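Local coordinates for protein type I modular polyketide synthase (Streptomyces albus subsp. albus, PDB 6IYR) that probably selects an extender unit from its coenzyme A thioester, as the acyltransferase domain of module 8 of the salinomycin synthase, at residues Pro33-Ile41 / Glu145-Phe153. Residues are numbered along the deposited sequence; the frame is centred on the assembly and turned at random.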
loop_
_atom_site.group_PDB
_atom_site.type_symbol
_atom_site.label_atom_id
_atom_site.label_comp_id
_atom_site.label_asym_id
_atom_site.label_seq_id
_atom_site.Cartn_x
_atom_site.Cartn_y
_atom_site.Cartn_z
ATOM N N PRO A 33 2.869 22.836 -4.957
ATOM C CA PRO A 33 1.679 22.054 -5.317
ATOM C C PRO A 33 1.004 21.408 -4.104
ATOM O O PRO A 33 1.682 20.924 -3.187
ATOM C CB PRO A 33 2.236 20.984 -6.260
ATOM C CG PRO A 33 3.636 20.773 -5.797
ATOM C CD PRO A 33 4.108 22.057 -5.151
ATOM N N ALA A 34 -0.326 21.436 -4.085
ATOM C CA ALA A 34 -1.080 20.815 -3.011
ATOM C C ALA A 34 -0.903 19.297 -3.042
ATOM O O ALA A 34 -0.870 18.669 -4.109
ATOM C CB ALA A 34 -2.552 21.176 -3.130
ATOM N N ALA A 35 -0.886 18.696 -1.874
ATOM C CA ALA A 35 -0.989 17.245 -1.803
ATOM C C ALA A 35 -2.356 16.768 -2.304
ATOM O O ALA A 35 -2.445 15.857 -3.144
ATOM C CB ALA A 35 -0.766 16.784 -0.377
ATOM N N LEU A 36 -3.422 17.321 -1.725
ATOM C CA LEU A 36 -4.742 17.119 -2.281
ATOM C C LEU A 36 -5.454 18.442 -2.409
ATOM O O LEU A 36 -5.350 19.316 -1.552
ATOM C CB LEU A 36 -5.603 16.238 -1.387
ATOM C CG LEU A 36 -5.194 14.784 -1.251
ATOM C CD1 LEU A 36 -5.917 14.157 -0.068
ATOM C CD2 LEU A 36 -5.506 14.045 -2.541
ATOM N N THR A 37 -6.392 18.452 -3.323
ATOM C CA THR A 37 -7.219 19.594 -3.508
ATOM C C THR A 37 -8.645 19.091 -3.690
ATOM O O THR A 37 -8.918 18.293 -4.584
ATOM C CB THR A 37 -6.717 20.393 -4.709
ATOM O OG1 THR A 37 -7.019 21.770 -4.506
ATOM C CG2 THR A 37 -7.351 19.891 -5.989
ATOM N N SER A 38 -9.507 19.423 -2.734
ATOM C CA SER A 38 -10.825 18.806 -2.665
ATOM C C SER A 38 -11.884 19.757 -2.106
ATOM O O SER A 38 -11.563 20.681 -1.352
ATOM C CB SER A 38 -10.798 17.576 -1.778
ATOM O OG SER A 38 -12.072 16.974 -1.793
ATOM N N ALA A 39 -13.138 19.464 -2.451
ATOM C CA ALA A 39 -14.332 20.128 -1.889
ATOM C C ALA A 39 -14.701 19.560 -0.535
ATOM O O ALA A 39 -15.411 20.202 0.228
ATOM C CB ALA A 39 -15.506 19.943 -2.829
ATOM N N LEU A 40 -14.282 18.317 -0.285
ATOM C CA LEU A 40 -14.289 17.712 1.057
ATOM C C LEU A 40 -13.219 18.344 1.918
ATOM O O LEU A 40 -12.037 18.296 1.577
ATOM C CB LEU A 40 -13.979 16.231 0.961
ATOM C CG LEU A 40 -15.033 15.166 1.137
ATOM C CD1 LEU A 40 -14.321 13.892 1.569
ATOM C CD2 LEU A 40 -16.086 15.555 2.153
ATOM N N ILE A 41 -13.643 18.951 3.025
ATOM C CA ILE A 41 -12.758 19.666 3.926
ATOM C C ILE A 41 -12.680 18.984 5.306
ATOM O O ILE A 41 -13.691 18.587 5.872
ATOM C CB ILE A 41 -13.235 21.117 4.069
ATOM C CG1 ILE A 41 -13.089 21.839 2.735
ATOM C CG2 ILE A 41 -12.429 21.866 5.107
ATOM C CD1 ILE A 41 -14.037 23.010 2.598
ATOM N N GLU A 145 -9.264 9.316 -10.661
ATOM C CA GLU A 145 -9.941 10.472 -10.046
ATOM C C GLU A 145 -8.928 11.385 -9.375
ATOM O O GLU A 145 -9.075 12.598 -9.386
ATOM C CB GLU A 145 -10.986 10.030 -9.016
ATOM C CG GLU A 145 -12.122 9.139 -9.535
ATOM C CD GLU A 145 -12.913 8.431 -8.409
ATOM O OE1 GLU A 145 -12.716 7.161 -8.193
ATOM O OE2 GLU A 145 -13.752 9.155 -7.764
ATOM N N LEU A 146 -7.838 10.816 -8.868
ATOM C CA LEU A 146 -6.845 11.614 -8.171
ATOM C C LEU A 146 -6.113 12.543 -9.100
ATOM O O LEU A 146 -5.537 13.531 -8.680
ATOM C CB LEU A 146 -5.837 10.711 -7.493
ATOM C CG LEU A 146 -5.824 10.543 -5.996
ATOM C CD1 LEU A 146 -4.509 9.862 -5.658
ATOM C CD2 LEU A 146 -6.011 11.832 -5.197
ATOM N N LEU A 147 -5.971 12.126 -10.342
ATOM C CA LEU A 147 -5.329 12.961 -11.307
ATOM C C LEU A 147 -5.855 14.378 -11.183
ATOM O O LEU A 147 -5.106 15.325 -11.366
ATOM C CB LEU A 147 -5.577 12.429 -12.710
ATOM C CG LEU A 147 -4.409 11.638 -13.294
ATOM C CD1 LEU A 147 -3.446 11.212 -12.214
ATOM C CD2 LEU A 147 -4.881 10.441 -14.097
ATOM N N ASP A 148 -7.135 14.530 -10.857
ATOM C CA ASP A 148 -7.739 15.869 -10.865
ATOM C C ASP A 148 -7.689 16.558 -9.529
ATOM O O ASP A 148 -7.663 17.774 -9.453
ATOM C CB ASP A 148 -9.151 15.829 -11.402
ATOM C CG ASP A 148 -9.191 16.110 -12.881
ATOM O OD1 ASP A 148 -8.448 15.443 -13.636
ATOM O OD2 ASP A 148 -9.864 17.082 -13.281
ATOM N N SER A 149 -7.522 15.784 -8.474
ATOM C CA SER A 149 -7.613 16.341 -7.141
ATOM C C SER A 149 -6.254 16.421 -6.459
ATOM O O SER A 149 -6.193 16.616 -5.242
ATOM C CB SER A 149 -8.569 15.512 -6.268
ATOM O OG SER A 149 -9.281 14.555 -7.016
ATOM N N SER A 150 -5.179 16.170 -7.206
ATOM C CA SER A 150 -3.860 16.101 -6.609
ATOM C C SER A 150 -2.799 16.424 -7.635
ATOM O O SER A 150 -2.444 15.566 -8.449
ATOM C CB SER A 150 -3.595 14.712 -6.038
ATOM O OG SER A 150 -2.271 14.643 -5.547
ATOM N N PRO A 151 -2.308 17.672 -7.630
ATOM C CA PRO A 151 -1.197 18.051 -8.472
ATOM C C PRO A 151 0.023 17.157 -8.255
ATOM O O PRO A 151 0.714 16.845 -9.201
ATOM C CB PRO A 151 -0.874 19.465 -7.991
ATOM C CG PRO A 151 -2.170 19.973 -7.477
ATOM C CD PRO A 151 -2.771 18.795 -6.800
ATOM N N VAL A 152 0.271 16.750 -7.018
ATOM C CA VAL A 152 1.434 15.908 -6.715
ATOM C C VAL A 152 1.308 14.511 -7.343
ATOM O O VAL A 152 2.221 14.035 -8.022
ATOM C CB VAL A 152 1.602 15.757 -5.199
ATOM C CG1 VAL A 152 2.682 14.736 -4.867
ATOM C CG2 VAL A 152 1.927 17.103 -4.593
ATOM N N PHE A 153 0.131 13.905 -7.215
ATOM C CA PHE A 153 -0.161 12.667 -7.950
ATOM C C PHE A 153 0.014 12.813 -9.417
ATOM O O PHE A 153 0.665 11.985 -10.057
ATOM C CB PHE A 153 -1.553 12.134 -7.669
ATOM C CG PHE A 153 -1.733 10.723 -8.121
ATOM C CD1 PHE A 153 -1.050 9.679 -7.477
ATOM C CD2 PHE A 153 -2.379 10.455 -9.296
ATOM C CE1 PHE A 153 -1.179 8.367 -7.922
ATOM C CE2 PHE A 153 -2.536 9.141 -9.746
ATOM C CZ PHE A 153 -1.896 8.110 -9.091
#
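S150 is the N-cap of helix 151-164 and, through the same hydroxyl, ties this helix start to the N-terminal strand 36-37. Its OG donates to A35 O at 2.7 Å, reaching the carbonyl oxygen 21° out of the carbonyl plane, and accepts the capping bond from F153 N at 3.0 Å. With OG anti to the backbone N (chi1 176°), the hydroxyl bridges the two segments and its rotation is fixed from both sides. Two residues after A35 and one before S150, T37 N donates to S149 O at 2.7 Å, with an N-H...O angle of 154°. The same oxygen also receives a CA-H...O contact from L36 CA, and T37 CG2 lies against the S149 carbonyl.

Carbon contacts flank these bonds. On one side P151 CD and V152 CG2 both press on the carbonyl oxygen A34 O, the latter at 3.2 Å, while the rings of P33 and P151 make an apolar touch through their CB atoms; P33 itself is poorly ordered. Strand 36-37 pairs in parallel with strand 453-454, which brings the two ends of the modelled chain together at this contact, and helix 431-443 lines it through L438 on L36 and F434 on L146. There the two apolar leucine side chains cross obliquely, methyl against methyl, L36 CD2 lying a tight 3.5 Å from L146 CD2.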